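Local coordinates for proton-dependent oligopeptide transporter family protein (Xanthomonas campestris, PDB 6EI3), which probably couples proton movement to the transport of small peptides across the membrane, as other POT-family members of the major facilitator superfamily do, at residues A[5-10]-A[123-128]; A[24-29]-A[313-318]; A[272-277]-A[281-286]; A[287-292]-A[430-435]; A[349-354]-A[409-414]. All coordinates share one frame; numbering follows the deposited sequence. Where two conformers were deposited one is given.

Interaction 1 of 5, residues A[5-10]-A[123-128]; sequences PFIIGN and SFMVDQ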
# COMPACT_ATOMS: atom_id res chain seq x y z
N PRO A 5 -10.61 -22.04 11.12
CA PRO A 5 -10.95 -22.30 9.69
C PRO A 5 -11.87 -21.24 9.06
O PRO A 5 -11.74 -20.93 7.88
CB PRO A 5 -11.61 -23.68 9.72
CG PRO A 5 -11.04 -24.35 10.94
CD PRO A 5 -10.92 -23.23 11.95
N PHE A 6 -12.79 -20.67 9.85
CA PHE A 6 -13.71 -19.62 9.38
C PHE A 6 -12.95 -18.36 9.02
O PHE A 6 -13.31 -17.69 8.06
CB PHE A 6 -14.79 -19.33 10.44
CG PHE A 6 -15.67 -20.52 10.74
CD1 PHE A 6 -16.77 -20.81 9.95
CD2 PHE A 6 -15.39 -21.35 11.82
CE1 PHE A 6 -17.58 -21.92 10.23
CE2 PHE A 6 -16.19 -22.46 12.10
CZ PHE A 6 -17.29 -22.74 11.30
N ILE A 7 -11.86 -18.06 9.77
CA ILE A 7 -10.96 -16.91 9.55
C ILE A 7 -10.13 -17.16 8.29
O ILE A 7 -9.95 -16.25 7.48
CB ILE A 7 -10.05 -16.70 10.81
CG1 ILE A 7 -10.89 -16.41 12.10
CG2 ILE A 7 -8.95 -15.64 10.58
CD1 ILE A 7 -11.72 -15.16 12.13
N ILE A 8 -9.60 -18.41 8.13
CA ILE A 8 -8.78 -18.79 6.97
C ILE A 8 -9.65 -18.68 5.69
O ILE A 8 -9.21 -18.08 4.71
CB ILE A 8 -8.13 -20.21 7.15
CG1 ILE A 8 -6.95 -20.14 8.17
CG2 ILE A 8 -7.65 -20.81 5.81
CD1 ILE A 8 -6.47 -21.55 8.72
N GLY A 9 -10.87 -19.23 5.74
CA GLY A 9 -11.83 -19.19 4.64
C GLY A 9 -12.15 -17.77 4.20
O GLY A 9 -12.08 -17.44 3.02
N ASN A 10 -12.47 -16.91 5.17
CA ASN A 10 -12.76 -15.50 4.92
C ASN A 10 -11.55 -14.81 4.30
O ASN A 10 -11.71 -14.10 3.31
CB ASN A 10 -13.18 -14.82 6.23
CG ASN A 10 -13.26 -13.32 6.11
OD1 ASN A 10 -14.23 -12.74 5.60
ND2 ASN A 10 -12.18 -12.66 6.47
N SER A 123 -5.25 -9.11 13.55
CA SER A 123 -5.37 -8.88 15.00
C SER A 123 -6.49 -9.74 15.61
O SER A 123 -6.30 -10.31 16.69
CB SER A 123 -5.66 -7.40 15.25
OG SER A 123 -5.67 -7.16 16.65
N PHE A 124 -7.65 -9.85 14.92
CA PHE A 124 -8.78 -10.69 15.39
C PHE A 124 -8.39 -12.16 15.37
O PHE A 124 -8.85 -12.93 16.21
CB PHE A 124 -10.03 -10.45 14.53
CG PHE A 124 -11.29 -11.12 15.01
CD1 PHE A 124 -11.91 -10.73 16.19
CD2 PHE A 124 -11.94 -12.07 14.22
CE1 PHE A 124 -13.10 -11.32 16.62
CE2 PHE A 124 -13.11 -12.68 14.66
CZ PHE A 124 -13.70 -12.28 15.84
N MET A 125 -7.57 -12.56 14.39
CA MET A 125 -7.09 -13.95 14.31
C MET A 125 -6.23 -14.28 15.55
O MET A 125 -6.40 -15.34 16.14
CB MET A 125 -6.28 -14.16 13.01
CG MET A 125 -5.78 -15.60 12.85
SD MET A 125 -4.18 -15.86 13.66
CE MET A 125 -3.06 -14.98 12.49
N VAL A 126 -5.25 -13.40 15.89
CA VAL A 126 -4.36 -13.61 17.05
C VAL A 126 -5.19 -13.75 18.36
O VAL A 126 -4.88 -14.60 19.19
CB VAL A 126 -3.25 -12.53 17.14
CG1 VAL A 126 -2.33 -12.76 18.34
CG2 VAL A 126 -2.42 -12.47 15.86
N ASP A 127 -6.28 -12.95 18.49
CA ASP A 127 -7.22 -12.97 19.64
C ASP A 127 -7.82 -14.36 19.88
O ASP A 127 -8.23 -14.64 20.99
CB ASP A 127 -8.40 -12.00 19.40
CG ASP A 127 -8.09 -10.52 19.48
OD1 ASP A 127 -6.95 -10.17 19.89
OD2 ASP A 127 -8.97 -9.70 19.13
N GLN A 128 -7.91 -15.20 18.85
CA GLN A 128 -8.51 -16.53 18.96
C GLN A 128 -7.67 -17.53 19.75
O GLN A 128 -8.20 -18.55 20.17
CB GLN A 128 -8.89 -17.10 17.59
CG GLN A 128 -9.76 -16.16 16.74
CD GLN A 128 -10.93 -15.60 17.52
OE1 GLN A 128 -11.72 -16.34 18.11
NE2 GLN A 128 -11.02 -14.27 17.59
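In the all-helical major facilitator fold of this transporter, Ile-7 near the start of helix 4-22 packs against Phe-124 and Met-125 of the short helix 121-127. The contact is purely apolar and buried, with the CA atoms of Ile-7 and Met-125 6.8 Å apart. Ile-7 suits the place because its two branches can serve two neighbours. CD1, the end of the longer branch, comes in at the edge of the Phe-124 ring, near its plane, and lies 3.7 Å from CD2. The shorter branch turns to the methionine, with CG2 3.9 Å from Met-125 CG. These contacts belong to one of two deposited conformers of Ile-7. Met-125 bends at chi2 (-87°) and chi3, so that CB and CG meet the isoleucine while its end leads away from Ile-7; the side chain also touches Val-140 and Phe-141 of helix 137-165. The flat Phe-124 ring also meets Tyr-193 edge-to-face and touches Tyr-76 and Ile-79 of helix 62-95. Over one face of the ring, near its centre, lies the amide nitrogen of Gln-128, a residue that suits its place because its amide offers both an acceptor and a donor. OE1 of this glutamine takes hydrogen bonds from Val-194 N and Gln-3 NE2; its NE2 donates a nearly straight bond (167°) to Phe-124 O at 2.9 Å.

Interaction 2 of 5, residues A[24-29]-A[313-318]; sequences ILVQFL and WVLQGR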
# COMPACT_ATOMS: atom_id res chain seq x y z
N ILE A 24 -7.79 -6.31 -12.90
CA ILE A 24 -8.45 -6.16 -14.21
C ILE A 24 -9.02 -4.76 -14.38
O ILE A 24 -9.53 -4.43 -15.45
CB ILE A 24 -9.55 -7.22 -14.54
CG1 ILE A 24 -10.65 -7.26 -13.46
CG2 ILE A 24 -8.94 -8.57 -14.78
CD1 ILE A 24 -12.06 -7.50 -13.99
N LEU A 25 -8.99 -3.94 -13.32
CA LEU A 25 -9.63 -2.62 -13.35
C LEU A 25 -9.19 -1.71 -14.52
O LEU A 25 -10.05 -1.19 -15.23
CB LEU A 25 -9.49 -1.89 -11.99
CG LEU A 25 -10.25 -0.53 -11.84
CD1 LEU A 25 -11.76 -0.70 -12.14
CD2 LEU A 25 -10.09 0.04 -10.42
N VAL A 26 -7.88 -1.51 -14.71
CA VAL A 26 -7.35 -0.66 -15.78
C VAL A 26 -7.67 -1.24 -17.19
O VAL A 26 -8.12 -0.50 -18.06
CB VAL A 26 -5.86 -0.34 -15.56
CG1 VAL A 26 -5.24 0.35 -16.77
CG2 VAL A 26 -5.71 0.57 -14.35
N GLN A 27 -7.45 -2.57 -17.39
CA GLN A 27 -7.75 -3.19 -18.68
C GLN A 27 -9.24 -3.08 -18.99
O GLN A 27 -9.61 -2.83 -20.14
CB GLN A 27 -7.27 -4.65 -18.72
CG GLN A 27 -7.42 -5.27 -20.13
CD GLN A 27 -6.27 -6.16 -20.55
OE1 GLN A 27 -5.50 -6.67 -19.73
NE2 GLN A 27 -6.13 -6.36 -21.85
N PHE A 28 -10.11 -3.24 -17.98
CA PHE A 28 -11.54 -3.05 -18.21
C PHE A 28 -11.79 -1.56 -18.54
O PHE A 28 -12.50 -1.26 -19.50
CB PHE A 28 -12.38 -3.43 -16.95
CG PHE A 28 -13.76 -2.79 -16.98
CD1 PHE A 28 -14.71 -3.19 -17.91
CD2 PHE A 28 -14.08 -1.75 -16.12
CE1 PHE A 28 -15.96 -2.55 -17.98
CE2 PHE A 28 -15.32 -1.12 -16.18
CZ PHE A 28 -16.26 -1.54 -17.10
N LEU A 29 -11.24 -0.62 -17.72
CA LEU A 29 -11.52 0.81 -17.92
C LEU A 29 -11.12 1.38 -19.28
O LEU A 29 -11.88 2.16 -19.85
CB LEU A 29 -10.91 1.67 -16.80
CG LEU A 29 -11.61 1.61 -15.42
CD1 LEU A 29 -10.75 2.28 -14.36
CD2 LEU A 29 -13.01 2.25 -15.46
N TRP A 313 1.97 -0.56 -16.31
CA TRP A 313 2.51 -1.76 -16.96
C TRP A 313 1.46 -2.52 -17.75
O TRP A 313 1.78 -3.09 -18.80
CB TRP A 313 3.19 -2.69 -15.97
CG TRP A 313 4.45 -2.14 -15.34
CD1 TRP A 313 4.86 -0.84 -15.28
CD2 TRP A 313 5.43 -2.91 -14.62
NE1 TRP A 313 6.06 -0.76 -14.62
CE2 TRP A 313 6.42 -2.01 -14.18
CE3 TRP A 313 5.59 -4.28 -14.36
CZ2 TRP A 313 7.55 -2.43 -13.47
CZ3 TRP A 313 6.71 -4.71 -13.67
CH2 TRP A 313 7.69 -3.79 -13.25
N VAL A 314 0.22 -2.54 -17.26
CA VAL A 314 -0.88 -3.20 -17.99
C VAL A 314 -1.10 -2.49 -19.32
O VAL A 314 -1.22 -3.16 -20.36
CB VAL A 314 -2.19 -3.33 -17.16
CG1 VAL A 314 -3.36 -3.75 -18.04
CG2 VAL A 314 -2.01 -4.31 -16.00
N LEU A 315 -1.14 -1.14 -19.29
CA LEU A 315 -1.34 -0.30 -20.47
C LEU A 315 -0.23 -0.52 -21.49
O LEU A 315 -0.49 -0.49 -22.68
CB LEU A 315 -1.45 1.18 -20.07
CG LEU A 315 -2.70 1.54 -19.27
CD1 LEU A 315 -2.57 2.93 -18.63
CD2 LEU A 315 -4.01 1.37 -20.11
N GLN A 316 1.00 -0.74 -21.01
CA GLN A 316 2.13 -1.07 -21.88
C GLN A 316 1.90 -2.47 -22.47
O GLN A 316 1.99 -2.64 -23.68
CB GLN A 316 3.47 -1.05 -21.12
CG GLN A 316 4.65 -1.41 -22.02
CD GLN A 316 5.97 -1.46 -21.30
OE1 GLN A 316 6.23 -2.35 -20.51
NE2 GLN A 316 6.86 -0.56 -21.65
N GLY A 317 1.60 -3.44 -21.61
CA GLY A 317 1.38 -4.84 -21.98
C GLY A 317 0.39 -5.03 -23.13
O GLY A 317 0.62 -5.85 -24.01
N ARG A 318 -0.69 -4.24 -23.13
CA ARG A 318 -1.76 -4.27 -24.14
C ARG A 318 -1.26 -4.02 -25.55
O ARG A 318 -1.86 -4.52 -26.49
CB ARG A 318 -2.85 -3.24 -23.79
CG ARG A 318 -3.72 -3.62 -22.58
CD ARG A 318 -4.86 -2.62 -22.41
NE ARG A 318 -5.85 -2.73 -23.49
CZ ARG A 318 -6.09 -1.78 -24.40
NH1 ARG A 318 -5.43 -0.63 -24.36
NH2 ARG A 318 -7.01 -1.97 -25.33
O HOH W 1 -7.80 -4.87 -23.56
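Val-26 and Gln-27 of helix 25-30 meet helix 312-317 and the adjoining Arg-318, bringing together two parts of the major facilitator fold that lie 284 residues apart in sequence. Val-26 swings CG1 opposite its own backbone N (chi1 171°), and this methyl reaches Leu-315, 3.7 Å from CD2, the two side chains running at about a right angle. A compact branched residue and a leucine with a reaching end fill this buried half, and Leu-51 of helix 40-60 also touches Val-26. The other half is amphipathic. Gln-27 already has its CB near Val-314; the chain then bends at chi2 (140°), a rotation well away from a staggered position, which places the amide so that OE1 lies 4.0 Å from Val-314 CG1. The polar end is held from outside the two segments, since Ser-329 OG hydrogen-bonds to OE1. NE2 lies beside the aliphatic part of Arg-318, 3.7 Å from CG. Arginine serves well here, pairing an oily stem with a charged head. Its chain bends at chi3 (69°); the guanidinium and amide planes stand almost perpendicular, with the amide nitrogen at the guanidinium edge. No direct bond joins the two groups. A single water accepts from both, 2.8 Å from Gln-27 NE2 and 2.9 Å from Arg-318 NE, lying in the guanidinium plane.

Interaction 3 of 5, residues A[272-277]-A[281-286]; sequences ERARGT and AAVDGV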
# COMPACT_ATOMS: atom_id res chain seq x y z
N GLU A 272 11.06 16.38 24.19
CA GLU A 272 11.74 16.36 25.49
C GLU A 272 10.88 16.95 26.63
O GLU A 272 11.08 16.57 27.77
CB GLU A 272 13.13 17.02 25.43
CG GLU A 272 14.15 16.22 24.62
CD GLU A 272 14.41 14.80 25.10
OE1 GLU A 272 14.80 14.63 26.28
OE2 GLU A 272 14.24 13.86 24.29
N ARG A 273 9.88 17.81 26.30
CA ARG A 273 8.98 18.43 27.30
C ARG A 273 7.94 17.42 27.86
O ARG A 273 7.16 17.78 28.76
CB ARG A 273 8.26 19.65 26.72
CG ARG A 273 9.17 20.72 26.12
CD ARG A 273 8.32 21.80 25.51
NE ARG A 273 9.11 22.83 24.85
CZ ARG A 273 8.61 24.01 24.47
NH1 ARG A 273 7.34 24.31 24.72
NH2 ARG A 273 9.39 24.90 23.87
N ALA A 274 7.92 16.18 27.33
CA ALA A 274 7.03 15.11 27.78
C ALA A 274 7.69 14.21 28.84
O ALA A 274 6.98 13.50 29.55
CB ALA A 274 6.59 14.26 26.59
N ARG A 275 9.05 14.27 28.96
CA ARG A 275 9.92 13.47 29.85
C ARG A 275 9.50 13.40 31.32
O ARG A 275 9.82 12.40 31.99
CB ARG A 275 11.39 13.94 29.78
CG ARG A 275 12.14 13.45 28.55
CD ARG A 275 12.66 12.02 28.68
NE ARG A 275 12.97 11.45 27.38
CZ ARG A 275 14.16 11.53 26.79
NH1 ARG A 275 15.18 12.11 27.41
NH2 ARG A 275 14.35 11.00 25.59
N GLY A 276 8.85 14.45 31.82
CA GLY A 276 8.38 14.49 33.21
C GLY A 276 7.06 13.77 33.36
O GLY A 276 6.93 12.86 34.18
N THR A 277 6.08 14.18 32.53
CA THR A 277 4.71 13.67 32.46
C THR A 277 4.63 12.17 32.10
O THR A 277 3.65 11.52 32.46
CB THR A 277 3.93 14.50 31.40
OG1 THR A 277 4.34 15.87 31.46
CG2 THR A 277 2.41 14.38 31.55
N ALA A 281 10.53 5.52 28.78
CA ALA A 281 10.40 4.43 27.81
C ALA A 281 9.26 4.75 26.82
O ALA A 281 9.26 4.24 25.70
CB ALA A 281 10.12 3.11 28.51
N ALA A 282 8.32 5.62 27.24
CA ALA A 282 7.18 6.11 26.46
C ALA A 282 7.66 7.24 25.53
O ALA A 282 7.33 7.22 24.34
CB ALA A 282 6.08 6.62 27.38
N VAL A 283 8.46 8.20 26.07
CA VAL A 283 9.03 9.34 25.32
C VAL A 283 10.04 8.85 24.26
O VAL A 283 9.96 9.28 23.11
CB VAL A 283 9.62 10.44 26.24
CG1 VAL A 283 10.20 11.60 25.44
CG2 VAL A 283 8.56 10.96 27.22
N ASP A 284 10.97 7.95 24.67
CA ASP A 284 11.97 7.33 23.79
C ASP A 284 11.26 6.54 22.69
O ASP A 284 11.68 6.58 21.55
CB ASP A 284 12.91 6.39 24.57
CG ASP A 284 13.80 7.03 25.61
OD1 ASP A 284 13.84 8.28 25.67
OD2 ASP A 284 14.45 6.29 26.38
N GLY A 285 10.18 5.85 23.06
CA GLY A 285 9.34 5.07 22.16
C GLY A 285 8.69 5.90 21.07
O GLY A 285 8.61 5.45 19.93
N VAL A 286 8.27 7.14 21.40
CA VAL A 286 7.69 8.09 20.45
C VAL A 286 8.81 8.67 19.57
O VAL A 286 8.57 8.89 18.38
CB VAL A 286 6.79 9.16 21.15
CG1 VAL A 286 6.36 10.27 20.19
CG2 VAL A 286 5.56 8.50 21.78
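NH2 of Arg-275 forms a salt bridge with OD1 of Asp-284 at 2.8 Å, joining the loop after helix 248-270 to the first turns of helix 281-306. The guanidinium and carboxylate planes stand 86° apart, so the two groups meet through one nitrogen and one oxygen and not as a flat, two-pronged pair. Arginine fits this place because its long chain can fold back. CG lies opposite the carbonyl carbon and the chain bends at chi2 (-82°), bringing the charged head alongside Val-283. The valine's CG1 lies 3.4 Å from Arg-275 NE, a nitrogen that the contact buries and that finds no partner in the model. The second methyl of Val-283, CG2, turns to the small Ala-274 and stands 3.9 Å from its CB, where a bare methyl lets the loop come close; Val-209 of helix 206-215 also touches this alanine. Back within the loop, Arg-275 has another acid at hand: Glu-272 OE1 lies 2.8 Å from NH1, but well out of the guanidinium plane, so this salt bridge rests on charge with no N-H directed at the oxygen. Glu-272 in turn uses OE2 for a salt bridge to Arg-287, about one turn beyond Asp-284 on the helix. The result is a network in which acids and arginines follow one another near the protein surface, linking the loop to the helix beside the buried Val-283 and Ala-274. Such mutual neutralisation would probably stabilise the charged state of each member.

Interaction 4 of 5, residues A[287-292]-A[430-435]; sequences RALLRV and KGVVMS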
# COMPACT_ATOMS: atom_id res chain seq x y z
N ARG A 287 10.02 8.89 20.14
CA ARG A 287 11.20 9.35 19.38
C ARG A 287 11.56 8.31 18.31
O ARG A 287 11.83 8.69 17.16
CB ARG A 287 12.41 9.58 20.31
CG ARG A 287 13.53 10.36 19.62
CD ARG A 287 14.52 11.03 20.56
NE ARG A 287 13.94 12.13 21.34
CZ ARG A 287 13.73 13.36 20.89
NH1 ARG A 287 14.00 13.67 19.63
NH2 ARG A 287 13.24 14.29 21.69
N ALA A 288 11.56 7.02 18.68
CA ALA A 288 11.84 5.90 17.80
C ALA A 288 10.78 5.83 16.67
O ALA A 288 11.15 5.66 15.51
CB ALA A 288 11.85 4.60 18.60
N LEU A 289 9.49 6.03 17.02
CA LEU A 289 8.37 6.05 16.07
C LEU A 289 8.53 7.17 15.03
O LEU A 289 8.22 6.96 13.86
CB LEU A 289 7.02 6.23 16.80
CG LEU A 289 5.99 5.08 16.79
CD1 LEU A 289 5.80 4.47 15.40
CD2 LEU A 289 6.30 4.04 17.83
N LEU A 290 8.99 8.36 15.46
CA LEU A 290 9.21 9.49 14.55
C LEU A 290 10.38 9.26 13.59
O LEU A 290 10.30 9.66 12.43
CB LEU A 290 9.34 10.82 15.28
CG LEU A 290 8.09 11.30 16.02
CD1 LEU A 290 8.43 12.48 16.91
CD2 LEU A 290 6.92 11.62 15.03
N ARG A 291 11.42 8.57 14.05
CA ARG A 291 12.55 8.18 13.20
C ARG A 291 12.07 7.19 12.14
O ARG A 291 12.48 7.29 10.99
CB ARG A 291 13.68 7.57 14.03
CG ARG A 291 14.42 8.60 14.85
CD ARG A 291 15.71 7.99 15.36
NE ARG A 291 16.28 8.75 16.46
CZ ARG A 291 16.15 8.42 17.74
NH1 ARG A 291 15.45 7.34 18.09
NH2 ARG A 291 16.72 9.15 18.69
N VAL A 292 11.14 6.29 12.51
CA VAL A 292 10.50 5.29 11.63
C VAL A 292 9.68 6.00 10.56
O VAL A 292 9.72 5.60 9.39
CB VAL A 292 9.67 4.25 12.44
CG1 VAL A 292 8.58 3.60 11.59
CG2 VAL A 292 10.58 3.20 13.05
N LYS A 430 2.80 -1.21 18.15
CA LYS A 430 2.76 -1.94 16.87
C LYS A 430 1.64 -1.47 15.93
O LYS A 430 1.78 -1.56 14.71
CB LYS A 430 2.60 -3.45 17.11
CG LYS A 430 3.90 -4.21 17.32
CD LYS A 430 3.58 -5.66 17.67
CE LYS A 430 4.69 -6.37 18.40
NZ LYS A 430 4.24 -7.65 19.00
N GLY A 431 0.52 -1.04 16.53
CA GLY A 431 -0.65 -0.56 15.80
C GLY A 431 -0.37 0.74 15.07
O GLY A 431 -0.86 0.95 13.96
N VAL A 432 0.44 1.62 15.71
CA VAL A 432 0.87 2.91 15.17
C VAL A 432 1.82 2.66 13.99
O VAL A 432 1.71 3.35 12.97
CB VAL A 432 1.54 3.79 16.27
CG1 VAL A 432 2.01 5.14 15.72
CG2 VAL A 432 0.60 4.00 17.46
N VAL A 433 2.77 1.71 14.14
CA VAL A 433 3.72 1.33 13.09
C VAL A 433 2.94 0.90 11.84
O VAL A 433 3.23 1.37 10.74
CB VAL A 433 4.70 0.21 13.55
CG1 VAL A 433 5.46 -0.38 12.36
CG2 VAL A 433 5.66 0.73 14.61
N MET A 434 1.95 0.02 12.03
CA MET A 434 1.12 -0.50 10.97
C MET A 434 0.30 0.59 10.28
O MET A 434 0.22 0.60 9.05
CB MET A 434 0.24 -1.66 11.46
CG MET A 434 -0.05 -2.64 10.37
SD MET A 434 1.48 -3.47 9.80
CE MET A 434 1.14 -3.53 8.11
N SER A 435 -0.27 1.53 11.04
CA SER A 435 -1.03 2.64 10.48
C SER A 435 -0.12 3.47 9.56
O SER A 435 -0.53 3.77 8.44
CB SER A 435 -1.62 3.52 11.59
OG SER A 435 -2.62 2.81 12.31
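Leu-289 of helix 281-306 pushes one methyl, CD1, between two valines of helix 430-456, and this is the tight part of a helix-helix contact in the major facilitator fold. CD1 lies 3.8 Å from Val-433 CG2 and 3.9 Å from Val-432 CG1, with both pairs of side chains meeting obliquely. Neighbouring valines suit such a seat: each beta-branched side chain offers a rigid methyl close to its own backbone, and each uses a different one, CG1 of Val-432 lying opposite the backbone N (chi1 180°) and CG2 of Val-433 beside it. Leucine supplies the reach, although its chi1 of -114° is far from a staggered value, possibly because the side chain adapts to its seat. The nearest CA atoms, those of Leu-289 and Val-433, are 7.3 Å apart. One turn on, the packing slackens: Val-292 points to the partner helix, but its side chain stops 5.1 Å short. The exposed side is looser: Lys-430 is directed away and Gly-431 lies on the surface near the start of its helix. Elsewhere on helix 281-306, Leu-290 and Arg-291 touch a bound lipid, and Arg-287 makes a cation-pi contact with Trp-268. Around the leucine, Phe-206 of helix 206-215 touches both Leu-289 and Val-432, while Ala-421 of helix 400-424 packs on Val-433, placing the contact among four helices.

Interaction 5 of 5, residues A[349-354]-A[409-414]; sequences VLYPLL and GEVLVS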
# COMPACT_ATOMS: atom_id res chain seq x y z
N VAL A 349 19.71 -18.55 0.25
CA VAL A 349 20.88 -18.48 -0.64
C VAL A 349 21.62 -17.13 -0.58
O VAL A 349 22.79 -17.12 -0.21
CB VAL A 349 20.54 -18.88 -2.11
CG1 VAL A 349 21.79 -18.90 -2.99
CG2 VAL A 349 19.81 -20.22 -2.19
N LEU A 350 20.96 -16.02 -0.97
CA LEU A 350 21.57 -14.69 -1.08
C LEU A 350 22.07 -14.08 0.24
O LEU A 350 23.21 -13.65 0.28
CB LEU A 350 20.66 -13.70 -1.81
CG LEU A 350 21.26 -12.32 -2.16
CD1 LEU A 350 22.51 -12.46 -3.04
CD2 LEU A 350 20.25 -11.44 -2.82
N TYR A 351 21.22 -13.99 1.29
CA TYR A 351 21.62 -13.42 2.58
C TYR A 351 22.72 -14.26 3.23
O TYR A 351 23.79 -13.70 3.47
CB TYR A 351 20.45 -13.12 3.54
CG TYR A 351 19.36 -12.23 2.97
CD1 TYR A 351 19.65 -11.27 2.00
CD2 TYR A 351 18.05 -12.33 3.42
CE1 TYR A 351 18.65 -10.48 1.44
CE2 TYR A 351 17.04 -11.52 2.89
CZ TYR A 351 17.35 -10.59 1.91
OH TYR A 351 16.37 -9.79 1.37
N PRO A 352 22.57 -15.62 3.36
CA PRO A 352 23.68 -16.43 3.90
C PRO A 352 24.98 -16.29 3.12
O PRO A 352 26.02 -16.19 3.76
CB PRO A 352 23.12 -17.85 3.88
CG PRO A 352 21.66 -17.66 4.03
CD PRO A 352 21.39 -16.48 3.13
N LEU A 353 24.93 -16.18 1.78
CA LEU A 353 26.11 -15.97 0.92
C LEU A 353 26.80 -14.68 1.34
O LEU A 353 27.94 -14.73 1.79
CB LEU A 353 25.74 -15.92 -0.58
CG LEU A 353 26.86 -15.60 -1.59
CD1 LEU A 353 27.94 -16.71 -1.63
CD2 LEU A 353 26.30 -15.37 -2.98
N LEU A 354 26.07 -13.54 1.24
CA LEU A 354 26.49 -12.18 1.57
C LEU A 354 27.13 -12.10 2.97
O LEU A 354 28.17 -11.46 3.10
CB LEU A 354 25.27 -11.23 1.46
CG LEU A 354 25.11 -10.35 0.20
CD1 LEU A 354 25.54 -11.07 -1.08
CD2 LEU A 354 23.67 -9.86 0.05
N GLY A 409 13.17 -6.06 -5.71
CA GLY A 409 13.14 -4.83 -4.92
C GLY A 409 12.12 -4.91 -3.79
O GLY A 409 12.43 -4.60 -2.65
N GLU A 410 10.90 -5.40 -4.11
CA GLU A 410 9.81 -5.58 -3.15
C GLU A 410 10.23 -6.45 -1.96
O GLU A 410 10.03 -6.04 -0.82
CB GLU A 410 8.57 -6.19 -3.83
CG GLU A 410 7.45 -6.49 -2.86
CD GLU A 410 6.32 -7.36 -3.35
OE1 GLU A 410 6.41 -7.91 -4.48
OE2 GLU A 410 5.32 -7.49 -2.61
N VAL A 411 10.80 -7.64 -2.23
CA VAL A 411 11.28 -8.57 -1.20
C VAL A 411 12.36 -7.90 -0.31
O VAL A 411 12.37 -8.11 0.90
CB VAL A 411 11.76 -9.91 -1.86
CG1 VAL A 411 12.60 -10.74 -0.90
CG2 VAL A 411 10.58 -10.73 -2.38
N LEU A 412 13.20 -7.04 -0.92
CA LEU A 412 14.26 -6.32 -0.21
C LEU A 412 13.73 -5.15 0.63
O LEU A 412 14.26 -4.93 1.72
CB LEU A 412 15.32 -5.81 -1.19
CG LEU A 412 16.28 -6.81 -1.82
CD1 LEU A 412 17.07 -6.14 -2.96
CD2 LEU A 412 17.27 -7.37 -0.80
N VAL A 413 12.75 -4.37 0.14
CA VAL A 413 12.34 -3.20 0.94
C VAL A 413 10.97 -3.41 1.65
O VAL A 413 10.85 -3.09 2.83
CB VAL A 413 12.42 -1.85 0.15
CG1 VAL A 413 11.52 -1.83 -1.08
CG2 VAL A 413 12.16 -0.64 1.05
N SER A 414 9.96 -3.93 0.93
CA SER A 414 8.61 -4.10 1.46
C SER A 414 8.54 -5.15 2.55
O SER A 414 7.98 -4.85 3.60
CB SER A 414 7.61 -4.39 0.35
OG SER A 414 6.29 -4.34 0.87
O HOH W 2 14.07 -9.32 2.76
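Tyr-351 of helix 334-357 reaches across to helix 400-424 in the major facilitator fold, its CA 10.6 Å from that of Leu-412, and it touches the far helix mainly through its hydroxyl end. Leu-412 CD2 comes to the edge of the ring, near its plane, 3.4 Å from OH and 4.1 Å from CE1. The first bond of the leucine side chain does not point to the tyrosine; with CG opposite its carbonyl carbon (chi1 -72°), the chain turns its end back to the ring. One water extends the contact: it lies 2.7 Å from Tyr-351 OH and donates a hydrogen bond to Val-411 O at 2.8 Å, so a hydroxyl and a backbone carbonyl share a partner in a buried place. Tyrosine suits this position because a long flat ring can cross the gap and still end in a polar group. Asn-346 ND2 also hydrogen-bonds to that OH, and Arg-366 makes a cation-pi contact with the ring. Beside the tyrosine, helix 334-357 is kinked at Pro-352, whose nitrogen has no hydrogen to give the preceding turn. Farther out, Leu-412 touches Phe-373 of helix 363-389, and Val-413 touches Phe-302 of helix 281-306.

How the interactions relate
The chain passes through the first segments of interactions 1 and 2 in turn, on the consecutive helices 4-22 and 25-30, before either closes; their centres are 34 Å apart. Interactions 3 and 4 share helix 281-306 and touch through the Glu-272 to Arg-287 salt bridge, with centres 14 Å apart. Interaction 2 lies on the opposite side of the chain's centre from this pair, its centre 49 Å from that of interaction 3. Interaction 5 falls, in sequence, between the two segments of interaction 4; its helix 400-424 is followed in the chain by helix 430-456. The contacts are thus spread through the all-helical fold, consistent with a major facilitator transporter.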